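Local coordinates for SAM-dependent O-methyltransferase (Leptospira interrogans, PDB 2HNK), which probably transfers a methyl group from S-adenosylmethionine to a hydroxyl oxygen of its substrate, and binds the product S-adenosyl-L-homocysteine, at residues V100-K103 and Y104-E107; S197-G200 and I201-N205; L12-Y15 and I16-N19; E48-F51 and L52-L55. All coordinates share one frame; numbering follows the deposited sequence.

Overall arrangement
Each contact joins successive residues of one helix, so each closes only a helical turn; they follow in series, without nesting or crossing. From the N terminus, interaction 3 comes first, on helix 10-18, which meets the second subunit. Interaction 4 follows on helix 46-59, laid against the sheet, its centre about 16 Å from that of interaction 3. Interaction 1 lies on helix 95-107, between the strands 87-92 and 114-118 of the Rossmann-like sheet. Interaction 2, on helix 196-210, comes last, across the chain's centre from interaction 1, their centres about 31 Å apart. Interactions 2, 3 and 4 all touch the second subunit.

Interaction 1 of 4, residues V100-K103 and Y104-E107; sequences VARK and YWKE
Trp-105 and Tyr-104 lean back on Ala-101, Arg-102 and Val-100 one turn earlier in helix 95-107, the crossover helix of the beta-alpha-beta unit formed with strands 87-92 and 114-118 in this Rossmann-like methyltransferase fold. The tight part is the indole. With CG anti to the carbonyl carbon (chi1 -58°), the ring lies back against the preceding turn, one face on its backbone: Ala-101 O sits 3.3 Å above its plane, while Ala-101 CB touches CZ2 at 3.7 Å. Trp-105 N also donates to Ala-101 O, so this carbonyl meets both backbone and ring of one residue. NE1 bonds Ser-75 OG, and Leu-76 and Ile-114 pack around the indole. On the neighbouring face Tyr-104 turns an edge to the backbone, CD1 lying 3.2 Å from Val-100 O, with Val-100 CG1 3.9 Å from CE1; the tyrosine hydroxyl bonds Glu-33. The outer side is looser and more polar. Lys-103 runs extended alongside Tyr-104, its CD 3.7 Å from CE1, and its NZ goes to Glu-33; Glu-107 OE2 stays 4.8 Å from that NZ and pairs with Lys-29, while OE1 bonds Ser-26 OG. Arg-102 and Lys-106 both reach Glu-111. The Arg-102 guanidinium stands almost square to the indole, 87° between planes, presenting its face to the ring's rim, so that Trp-105 CZ3 lies 3.8 Å above its centre.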
loop_
_atom_site.group_PDB
_atom_site.type_symbol
_atom_site.label_atom_id
_atom_site.label_comp_id
_atom_site.label_asym_id
_atom_site.label_seq_id
_atom_site.Cartn_x
_atom_site.Cartn_y
_atom_site.Cartn_z
ATOM N N VAL C 100 3.764 -28.404 -1.043
ATOM C CA VAL C 100 2.544 -27.885 -1.674
ATOM C C VAL C 100 2.857 -26.577 -2.410
ATOM O O VAL C 100 2.457 -26.403 -3.558
ATOM C CB VAL C 100 1.388 -27.654 -0.662
ATOM C CG1 VAL C 100 0.094 -27.198 -1.396
ATOM C CG2 VAL C 100 1.132 -28.904 0.168
ATOM N N ALA C 101 3.589 -25.675 -1.753
ATOM C CA ALA C 101 4.022 -24.422 -2.378
ATOM C C ALA C 101 4.701 -24.666 -3.727
ATOM O O ALA C 101 4.276 -24.110 -4.735
ATOM C CB ALA C 101 4.934 -23.639 -1.447
ATOM N N ARG C 102 5.732 -25.517 -3.746
ATOM C CA ARG C 102 6.472 -25.805 -4.981
ATOM C C ARG C 102 5.605 -26.418 -6.073
ATOM O O ARG C 102 5.784 -26.128 -7.257
ATOM C CB ARG C 102 7.699 -26.684 -4.718
ATOM C CG ARG C 102 8.550 -26.857 -5.966
ATOM C CD ARG C 102 9.838 -27.603 -5.697
ATOM N NE ARG C 102 10.776 -26.854 -4.861
ATOM C CZ ARG C 102 11.489 -25.806 -5.261
ATOM N NH1 ARG C 102 11.353 -25.327 -6.496
ATOM N NH2 ARG C 102 12.333 -25.225 -4.417
ATOM N N LYS C 103 4.659 -27.261 -5.676
ATOM C CA LYS C 103 3.658 -27.766 -6.603
ATOM C C LYS C 103 3.036 -26.603 -7.393
ATOM O O LYS C 103 2.917 -26.666 -8.614
ATOM C CB LYS C 103 2.586 -28.546 -5.845
ATOM C CG LYS C 103 1.432 -29.017 -6.707
ATOM C CD LYS C 103 0.283 -29.472 -5.848
ATOM C CE LYS C 103 -0.924 -29.767 -6.696
ATOM N NZ LYS C 103 -2.005 -30.402 -5.890
ATOM N N TYR C 104 2.678 -25.529 -6.695
ATOM C CA TYR C 104 2.030 -24.381 -7.342
ATOM C C TYR C 104 3.000 -23.433 -8.031
ATOM O O TYR C 104 2.661 -22.870 -9.066
ATOM C CB TYR C 104 1.078 -23.670 -6.379
ATOM C CG TYR C 104 -0.139 -24.514 -6.137
ATOM C CD1 TYR C 104 -0.175 -25.431 -5.081
ATOM C CD2 TYR C 104 -1.241 -24.448 -7.004
ATOM C CE1 TYR C 104 -1.288 -26.244 -4.876
ATOM C CE2 TYR C 104 -2.354 -25.259 -6.811
ATOM C CZ TYR C 104 -2.369 -26.156 -5.747
ATOM O OH TYR C 104 -3.475 -26.954 -5.548
ATOM N N TRP C 105 4.204 -23.276 -7.480
ATOM C CA TRP C 105 5.267 -22.566 -8.189
ATOM C C TRP C 105 5.496 -23.189 -9.581
ATOM O O TRP C 105 5.598 -22.470 -10.588
ATOM C CB TRP C 105 6.581 -22.597 -7.402
ATOM C CG TRP C 105 6.533 -22.008 -6.021
ATOM C CD1 TRP C 105 5.628 -21.098 -5.534
ATOM C CD2 TRP C 105 7.468 -22.248 -4.959
ATOM N NE1 TRP C 105 5.935 -20.773 -4.237
ATOM C CE2 TRP C 105 7.058 -21.460 -3.857
ATOM C CE3 TRP C 105 8.609 -23.054 -4.831
ATOM C CZ2 TRP C 105 7.744 -21.463 -2.632
ATOM C CZ3 TRP C 105 9.293 -23.061 -3.614
ATOM C CH2 TRP C 105 8.858 -22.264 -2.530
ATOM N N LYS C 106 5.569 -24.524 -9.619
ATOM C CA LYS C 106 5.774 -25.262 -10.865
ATOM C C LYS C 106 4.591 -25.118 -11.812
ATOM O O LYS C 106 4.786 -24.886 -13.006
ATOM C CB LYS C 106 6.066 -26.741 -10.596
ATOM C CG LYS C 106 6.637 -27.497 -11.797
ATOM C CD LYS C 106 6.993 -28.944 -11.444
ATOM C CE LYS C 106 8.214 -29.057 -10.512
ATOM N NZ LYS C 106 9.488 -28.609 -11.157
ATOM N N GLU C 107 3.376 -25.250 -11.276
ATOM C CA GLU C 107 2.139 -25.035 -12.047
ATOM C C GLU C 107 2.126 -23.678 -12.745
ATOM O O GLU C 107 1.589 -23.538 -13.841
ATOM C CB GLU C 107 0.904 -25.136 -11.148
ATOM C CG GLU C 107 0.389 -26.553 -10.931
ATOM C CD GLU C 107 -1.032 -26.598 -10.348
ATOM O OE1 GLU C 107 -1.773 -25.595 -10.476
ATOM O OE2 GLU C 107 -1.412 -27.643 -9.770
#

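Interaction 2 of 4, residues S197-G200 and I201-N205; sequences STVG and IRKFN
Arg-202 folds its side chain back along Thr-198, one turn earlier in the same helix. Its CB lies 3.5 Å from Thr-198 O and 3.6 Å from Val-199 O. With CG anti to the carbonyl carbon (chi1 -82°), that atom keeps close to the first of these carbonyls, again 3.5 Å from Thr-198 O. From CG the chain runs extended through CD to NE, which bonds Val-188 O. CZ then lies 3.7 Å from Thr-198 CG2, whose methyl stands over one face of the guanidinium, offset toward its rim. NH2 binds His-193 O, and Val-199 CG2 sits near the guanidinium plane, 4.4 Å from NH1. Helix 196-210 links strand 175-180 to strand 214-219 in the seven-stranded sheet of the class I methyltransferase fold, and Phe-204 packs on Leu-177 and Ala-179 of the first of these strands. Gly-200, with no side chain, lends its carbonyl to Phe-204 N at 2.9 Å. Ile-201 CG1 rests 3.4 Å from Ser-197 O and the residue packs on Trp-184, whose NE1 bonds Ser-197 OG. Thr-198 OG1 turns away from the arginine to bond Glu-195 OE1, while Arg-202 also packs on Tyr-15 of the second subunit.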
loop_
_atom_site.group_PDB
_atom_site.type_symbol
_atom_site.label_atom_id
_atom_site.label_comp_id
_atom_site.label_asym_id
_atom_site.label_seq_id
_atom_site.Cartn_x
_atom_site.Cartn_y
_atom_site.Cartn_z
ATOM N N SER C 197 2.295 -15.393 21.393
ATOM C CA SER C 197 2.158 -14.851 20.028
ATOM C C SER C 197 1.689 -13.399 20.087
ATOM O O SER C 197 2.290 -12.511 19.466
ATOM C CB SER C 197 1.188 -15.699 19.199
ATOM O OG SER C 197 -0.066 -15.786 19.844
ATOM N N THR C 198 0.637 -13.176 20.879
ATOM C CA THR C 198 0.076 -11.850 21.108
ATOM C C THR C 198 1.107 -10.903 21.693
ATOM O O THR C 198 1.161 -9.728 21.301
ATOM C CB THR C 198 -1.144 -11.900 22.048
ATOM O OG1 THR C 198 -2.012 -12.967 21.655
ATOM C CG2 THR C 198 -1.911 -10.574 22.022
ATOM N N VAL C 199 1.920 -11.405 22.628
ATOM C CA VAL C 199 2.987 -10.598 23.224
ATOM C C VAL C 199 4.036 -10.219 22.163
ATOM O O VAL C 199 4.392 -9.052 22.032
ATOM C CB VAL C 199 3.616 -11.285 24.488
ATOM C CG1 VAL C 199 4.845 -10.521 24.998
ATOM C CG2 VAL C 199 2.572 -11.410 25.617
ATOM N N GLY C 200 4.501 -11.199 21.391
ATOM C CA GLY C 200 5.468 -10.958 20.311
ATOM C C GLY C 200 5.029 -9.874 19.337
ATOM O O GLY C 200 5.775 -8.941 19.060
ATOM N N ILE C 201 3.796 -9.979 18.848
ATOM C CA ILE C 201 3.214 -8.975 17.945
ATOM C C ILE C 201 3.103 -7.569 18.570
ATOM O O ILE C 201 3.501 -6.590 17.938
ATOM C CB ILE C 201 1.858 -9.466 17.359
ATOM C CG1 ILE C 201 2.088 -10.727 16.529
ATOM C CG2 ILE C 201 1.177 -8.361 16.522
ATOM C CD1 ILE C 201 0.835 -11.475 16.166
ATOM N N ARG C 202 2.590 -7.476 19.802
ATOM C CA ARG C 202 2.545 -6.196 20.535
ATOM C C ARG C 202 3.911 -5.537 20.651
ATOM O O ARG C 202 4.051 -4.339 20.390
ATOM C CB ARG C 202 1.982 -6.369 21.948
ATOM C CG ARG C 202 0.478 -6.414 22.051
ATOM C CD ARG C 202 0.017 -6.044 23.465
ATOM N NE ARG C 202 -1.331 -6.558 23.719
ATOM C CZ ARG C 202 -1.600 -7.681 24.386
ATOM N NH1 ARG C 202 -0.626 -8.416 24.902
ATOM N NH2 ARG C 202 -2.853 -8.066 24.548
ATOM N N LYS C 203 4.902 -6.324 21.069
ATOM C CA LYS C 203 6.291 -5.875 21.181
ATOM C C LYS C 203 6.846 -5.419 19.839
ATOM O O LYS C 203 7.547 -4.411 19.760
ATOM C CB LYS C 203 7.171 -7.005 21.718
ATOM C CG LYS C 203 7.062 -7.253 23.205
ATOM C CD LYS C 203 8.128 -8.244 23.633
ATOM C CE LYS C 203 8.842 -7.786 24.892
ATOM N NZ LYS C 203 10.287 -8.175 24.838
ATOM N N PHE C 204 6.553 -6.186 18.794
ATOM C CA PHE C 204 6.932 -5.817 17.430
ATOM C C PHE C 204 6.313 -4.474 17.037
ATOM O O PHE C 204 7.029 -3.574 16.601
ATOM C CB PHE C 204 6.539 -6.924 16.443
ATOM C CG PHE C 204 6.744 -6.558 15.000
ATOM C CD1 PHE C 204 7.976 -6.773 14.383
ATOM C CD2 PHE C 204 5.706 -6.003 14.255
ATOM C CE1 PHE C 204 8.179 -6.440 13.052
ATOM C CE2 PHE C 204 5.892 -5.662 12.909
ATOM C CZ PHE C 204 7.135 -5.885 12.303
ATOM N N ASN C 205 4.997 -4.331 17.207
ATOM C CA ASN C 205 4.315 -3.075 16.849
ATOM C C ASN C 205 4.908 -1.886 17.589
ATOM O O ASN C 205 5.063 -0.806 17.028
ATOM C CB ASN C 205 2.801 -3.157 17.082
ATOM C CG ASN C 205 2.107 -4.127 16.131
ATOM O OD1 ASN C 205 2.669 -4.524 15.106
ATOM N ND2 ASN C 205 0.884 -4.510 16.467
#

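Interaction 3 of 4, residues L12-Y15 and I16-N19; sequences LEEY and IFRN
At the C-terminal turn of helix 10-18, Asn-19 reaches back to Tyr-15 and Arg-18 to Glu-14, each four residues earlier. Asn-19, the first residue to leave helical backbone angles, sends ND2 to Tyr-15 O at 2.8 Å, with a nearly straight N-H (170°) and the oxygen in the amide plane. The backbone N of Asn-19 makes only a weak bond to that oxygen, so the side chain supplies the stronger grip. The same ND2 sits 3.3 Å above the centre of the Tyr-15 ring, and the amide and ring planes differ by just 24°: the ring meets the flat side of the amide, while an N-H is spent on the carbonyl. At the far end a water joins the two groups, accepting from Tyr-15 OH at 2.7 Å and donating to Asn-19 OD1 at 2.8 Å. That hydroxyl also bonds Asn-205 ND2 of the second subunit, so the tyrosine is held at ring and tip.

On the more exposed side, a bend in Glu-14 at chi2 (62°) folds the side chain back across Arg-18, with CG 3.3 Å above the centre of the guanidinium and OE1 in a salt bridge with NE at 2.8 Å. Leu-12 and Ile-16 pack on Leu-183 of the second subunit, and the Glu-13 carboxylate takes the backbone N atoms of Lys-4 and Asn-5 of that second subunit. Glu-14 and Arg-18 thus form an i to i+4 salt bridge, the acid approaching over the guanidinium face, in a helix of the dimer interface.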
loop_
_atom_site.group_PDB
_atom_site.type_symbol
_atom_site.label_atom_id
_atom_site.label_comp_id
_atom_site.label_asym_id
_atom_site.label_seq_id
_atom_site.Cartn_x
_atom_site.Cartn_y
_atom_site.Cartn_z
ATOM N N LEU C 12 -20.377 -6.138 0.810
ATOM C CA LEU C 12 -19.363 -5.172 0.406
ATOM C C LEU C 12 -18.025 -5.860 0.104
ATOM O O LEU C 12 -17.293 -5.430 -0.787
ATOM C CB LEU C 12 -19.218 -4.067 1.466
ATOM C CG LEU C 12 -18.397 -2.791 1.204
ATOM C CD1 LEU C 12 -18.784 -2.047 -0.098
ATOM C CD2 LEU C 12 -18.496 -1.859 2.396
ATOM N N GLU C 13 -17.733 -6.938 0.831
ATOM C CA GLU C 13 -16.534 -7.746 0.584
ATOM C C GLU C 13 -16.601 -8.495 -0.749
ATOM O O GLU C 13 -15.594 -8.644 -1.444
ATOM C CB GLU C 13 -16.247 -8.698 1.759
ATOM C CG GLU C 13 -15.795 -7.949 3.027
ATOM C CD GLU C 13 -15.215 -8.848 4.109
ATOM O OE1 GLU C 13 -15.667 -10.010 4.249
ATOM O OE2 GLU C 13 -14.312 -8.382 4.835
ATOM N N GLU C 14 -17.803 -8.942 -1.104
ATOM C CA GLU C 14 -18.046 -9.548 -2.406
ATOM C C GLU C 14 -17.903 -8.519 -3.537
ATOM O O GLU C 14 -17.350 -8.826 -4.594
ATOM C CB GLU C 14 -19.418 -10.223 -2.440
ATOM C CG GLU C 14 -19.735 -10.946 -3.756
ATOM C CD GLU C 14 -18.783 -12.108 -4.089
ATOM O OE1 GLU C 14 -18.752 -12.519 -5.271
ATOM O OE2 GLU C 14 -18.073 -12.625 -3.187
ATOM N N TYR C 15 -18.387 -7.303 -3.299
ATOM C CA TYR C 15 -18.180 -6.201 -4.231
ATOM C C TYR C 15 -16.676 -5.934 -4.444
ATOM O O TYR C 15 -16.217 -5.839 -5.584
ATOM C CB TYR C 15 -18.904 -4.926 -3.763
ATOM C CG TYR C 15 -18.639 -3.748 -4.671
ATOM C CD1 TYR C 15 -19.521 -3.436 -5.711
ATOM C CD2 TYR C 15 -17.488 -2.968 -4.520
ATOM C CE1 TYR C 15 -19.276 -2.378 -6.555
ATOM C CE2 TYR C 15 -17.233 -1.910 -5.360
ATOM C CZ TYR C 15 -18.131 -1.615 -6.379
ATOM O OH TYR C 15 -17.894 -0.562 -7.224
ATOM N N ILE C 16 -15.929 -5.822 -3.342
ATOM C CA ILE C 16 -14.470 -5.616 -3.388
ATOM C C ILE C 16 -13.779 -6.691 -4.237
ATOM O O ILE C 16 -13.044 -6.375 -5.173
ATOM C CB ILE C 16 -13.836 -5.550 -1.968
ATOM C CG1 ILE C 16 -14.326 -4.306 -1.216
ATOM C CG2 ILE C 16 -12.325 -5.529 -2.063
ATOM C CD1 ILE C 16 -14.057 -4.320 0.285
ATOM N N PHE C 17 -14.045 -7.954 -3.904
ATOM C CA PHE C 17 -13.562 -9.104 -4.661
ATOM C C PHE C 17 -13.860 -8.957 -6.159
ATOM O O PHE C 17 -12.955 -9.034 -6.981
ATOM C CB PHE C 17 -14.188 -10.392 -4.104
ATOM C CG PHE C 17 -13.692 -11.649 -4.764
ATOM C CD1 PHE C 17 -12.454 -12.188 -4.430
ATOM C CD2 PHE C 17 -14.469 -12.304 -5.709
ATOM C CE1 PHE C 17 -11.988 -13.354 -5.037
ATOM C CE2 PHE C 17 -14.014 -13.478 -6.327
ATOM C CZ PHE C 17 -12.768 -13.997 -5.993
ATOM N N ARG C 18 -15.123 -8.725 -6.498
ATOM C CA ARG C 18 -15.558 -8.662 -7.891
ATOM C C ARG C 18 -14.993 -7.472 -8.664
ATOM O O ARG C 18 -15.014 -7.465 -9.887
ATOM C CB ARG C 18 -17.081 -8.661 -7.970
ATOM C CG ARG C 18 -17.707 -10.010 -7.706
ATOM C CD ARG C 18 -19.211 -9.954 -7.932
ATOM N NE ARG C 18 -19.883 -11.128 -7.371
ATOM C CZ ARG C 18 -21.083 -11.109 -6.794
ATOM N NH1 ARG C 18 -21.762 -9.968 -6.678
ATOM N NH2 ARG C 18 -21.597 -12.234 -6.309
ATOM N N ASN C 19 -14.481 -6.481 -7.941
ATOM C CA ASN C 19 -13.951 -5.264 -8.538
ATOM C C ASN C 19 -12.458 -5.038 -8.353
ATOM O O ASN C 19 -11.966 -3.952 -8.647
ATOM C CB ASN C 19 -14.715 -4.055 -8.007
ATOM C CG ASN C 19 -16.077 -3.934 -8.615
ATOM O OD1 ASN C 19 -16.245 -3.324 -9.668
ATOM N ND2 ASN C 19 -17.067 -4.530 -7.964
HETATM O O HOH W 1 -18.180 -1.311 -9.782
#

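Interaction 4 of 4, residues E48-F51 and L52-L55; sequences EGQF and LNIL
Leu-55 lays its CD2 methyl over a face of the Phe-51 ring, a CH-pi contact one turn apart in helix 46-59, which lies against the central sheet of the Rossmann-like methyltransferase fold. CD2 stands 3.7 Å from the ring centroid and 17° off the ring normal, shifted toward CZ and CE2. Phe-51 has CG anti to its own N (chi1 -175°), which sets CG beside the carbonyl carbon and leaves the ring where the Leu-55 methyl can lie on it. The backbone holds the pair in step, Leu-55 N donating to Phe-51 O at 3.0 Å. One position round the helix, Leu-52 tucks against the previous turn, its CG 3.3 Å from Glu-48 O. On the less buried side Gln-50 and Asn-53 run side by side, amide planes 31° apart; Gln-50 OE1 approaches Asn-53 CB at 3.9 Å, while NE2 turns to Val-216 O of the second subunit.

Outside this shell, Val-225 and Leu-227 of strand 225-230 pack on Phe-51, and Ile-178 of strand 175-180 lies against both Leu-52 and Leu-55. Leu-52 further meets Ser-74 of helix 73-81, so this leucine touches a residue of the S-adenosyl-L-homocysteine site, its side chain about 7 Å from the ligand. Leu-55 of the second subunit packs on its counterpart here, and Ser-217 of that subunit touches Phe-51 and Ile-54. Ile-54 CG2, lying between the residue's own N and carbonyl carbon, comes 3.3 Å from Phe-51 O.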
loop_
_atom_site.group_PDB
_atom_site.type_symbol
_atom_site.label_atom_id
_atom_site.label_comp_id
_atom_site.label_asym_id
_atom_site.label_seq_id
_atom_site.Cartn_x
_atom_site.Cartn_y
_atom_site.Cartn_z
ATOM N N GLU C 48 -5.552 -9.612 -0.115
ATOM C CA GLU C 48 -4.239 -9.333 0.442
ATOM C C GLU C 48 -3.134 -9.698 -0.552
ATOM O O GLU C 48 -2.171 -8.955 -0.701
ATOM C CB GLU C 48 -4.013 -10.028 1.781
ATOM C CG GLU C 48 -2.586 -9.838 2.270
ATOM C CD GLU C 48 -2.327 -10.340 3.665
ATOM O OE1 GLU C 48 -1.236 -10.045 4.167
ATOM O OE2 GLU C 48 -3.192 -11.008 4.263
ATOM N N GLY C 49 -3.300 -10.831 -1.231
ATOM C CA GLY C 49 -2.417 -11.230 -2.322
ATOM C C GLY C 49 -2.183 -10.122 -3.338
ATOM O O GLY C 49 -1.035 -9.796 -3.657
ATOM N N GLN C 50 -3.278 -9.525 -3.806
ATOM C CA GLN C 50 -3.239 -8.428 -4.777
ATOM C C GLN C 50 -2.559 -7.177 -4.233
ATOM O O GLN C 50 -1.875 -6.449 -4.973
ATOM C CB GLN C 50 -4.650 -8.087 -5.275
ATOM C CG GLN C 50 -5.034 -8.779 -6.555
ATOM C CD GLN C 50 -4.119 -8.417 -7.699
ATOM O OE1 GLN C 50 -3.289 -9.226 -8.110
ATOM N NE2 GLN C 50 -4.243 -7.190 -8.210
ATOM N N PHE C 51 -2.769 -6.939 -2.942
ATOM C CA PHE C 51 -2.123 -5.858 -2.222
ATOM C C PHE C 51 -0.602 -6.045 -2.234
ATOM O O PHE C 51 0.136 -5.115 -2.547
ATOM C CB PHE C 51 -2.695 -5.798 -0.801
ATOM C CG PHE C 51 -2.194 -4.641 0.029
ATOM C CD1 PHE C 51 -2.343 -3.323 -0.408
ATOM C CD2 PHE C 51 -1.615 -4.873 1.276
ATOM C CE1 PHE C 51 -1.901 -2.265 0.366
ATOM C CE2 PHE C 51 -1.167 -3.814 2.056
ATOM C CZ PHE C 51 -1.313 -2.506 1.597
ATOM N N LEU C 52 -0.149 -7.257 -1.917
ATOM C CA LEU C 52 1.279 -7.601 -1.960
ATOM C C LEU C 52 1.830 -7.467 -3.390
ATOM O O LEU C 52 2.919 -6.946 -3.597
ATOM C CB LEU C 52 1.522 -9.016 -1.413
ATOM C CG LEU C 52 1.061 -9.330 0.022
ATOM C CD1 LEU C 52 1.293 -10.800 0.371
ATOM C CD2 LEU C 52 1.716 -8.418 1.052
ATOM N N ASN C 53 1.045 -7.932 -4.359
ATOM C CA ASN C 53 1.378 -7.806 -5.766
ATOM C C ASN C 53 1.644 -6.346 -6.163
ATOM O O ASN C 53 2.736 -6.025 -6.628
ATOM C CB ASN C 53 0.282 -8.449 -6.631
ATOM C CG ASN C 53 0.684 -8.576 -8.095
ATOM O OD1 ASN C 53 0.696 -7.598 -8.830
ATOM N ND2 ASN C 53 0.998 -9.790 -8.521
ATOM N N ILE C 54 0.673 -5.462 -5.931
ATOM C CA ILE C 54 0.821 -4.056 -6.311
ATOM C C ILE C 54 1.987 -3.371 -5.586
ATOM O O ILE C 54 2.753 -2.619 -6.194
ATOM C CB ILE C 54 -0.521 -3.255 -6.192
ATOM C CG1 ILE C 54 -0.522 -2.052 -7.133
ATOM C CG2 ILE C 54 -0.811 -2.792 -4.765
ATOM C CD1 ILE C 54 -1.414 -2.226 -8.325
ATOM N N LEU C 55 2.127 -3.654 -4.293
ATOM C CA LEU C 55 3.221 -3.110 -3.495
ATOM C C LEU C 55 4.592 -3.526 -4.019
ATOM O O LEU C 55 5.524 -2.731 -4.012
ATOM C CB LEU C 55 3.079 -3.534 -2.037
ATOM C CG LEU C 55 2.630 -2.561 -0.937
ATOM C CD1 LEU C 55 1.846 -1.339 -1.408
ATOM C CD2 LEU C 55 1.857 -3.335 0.147
#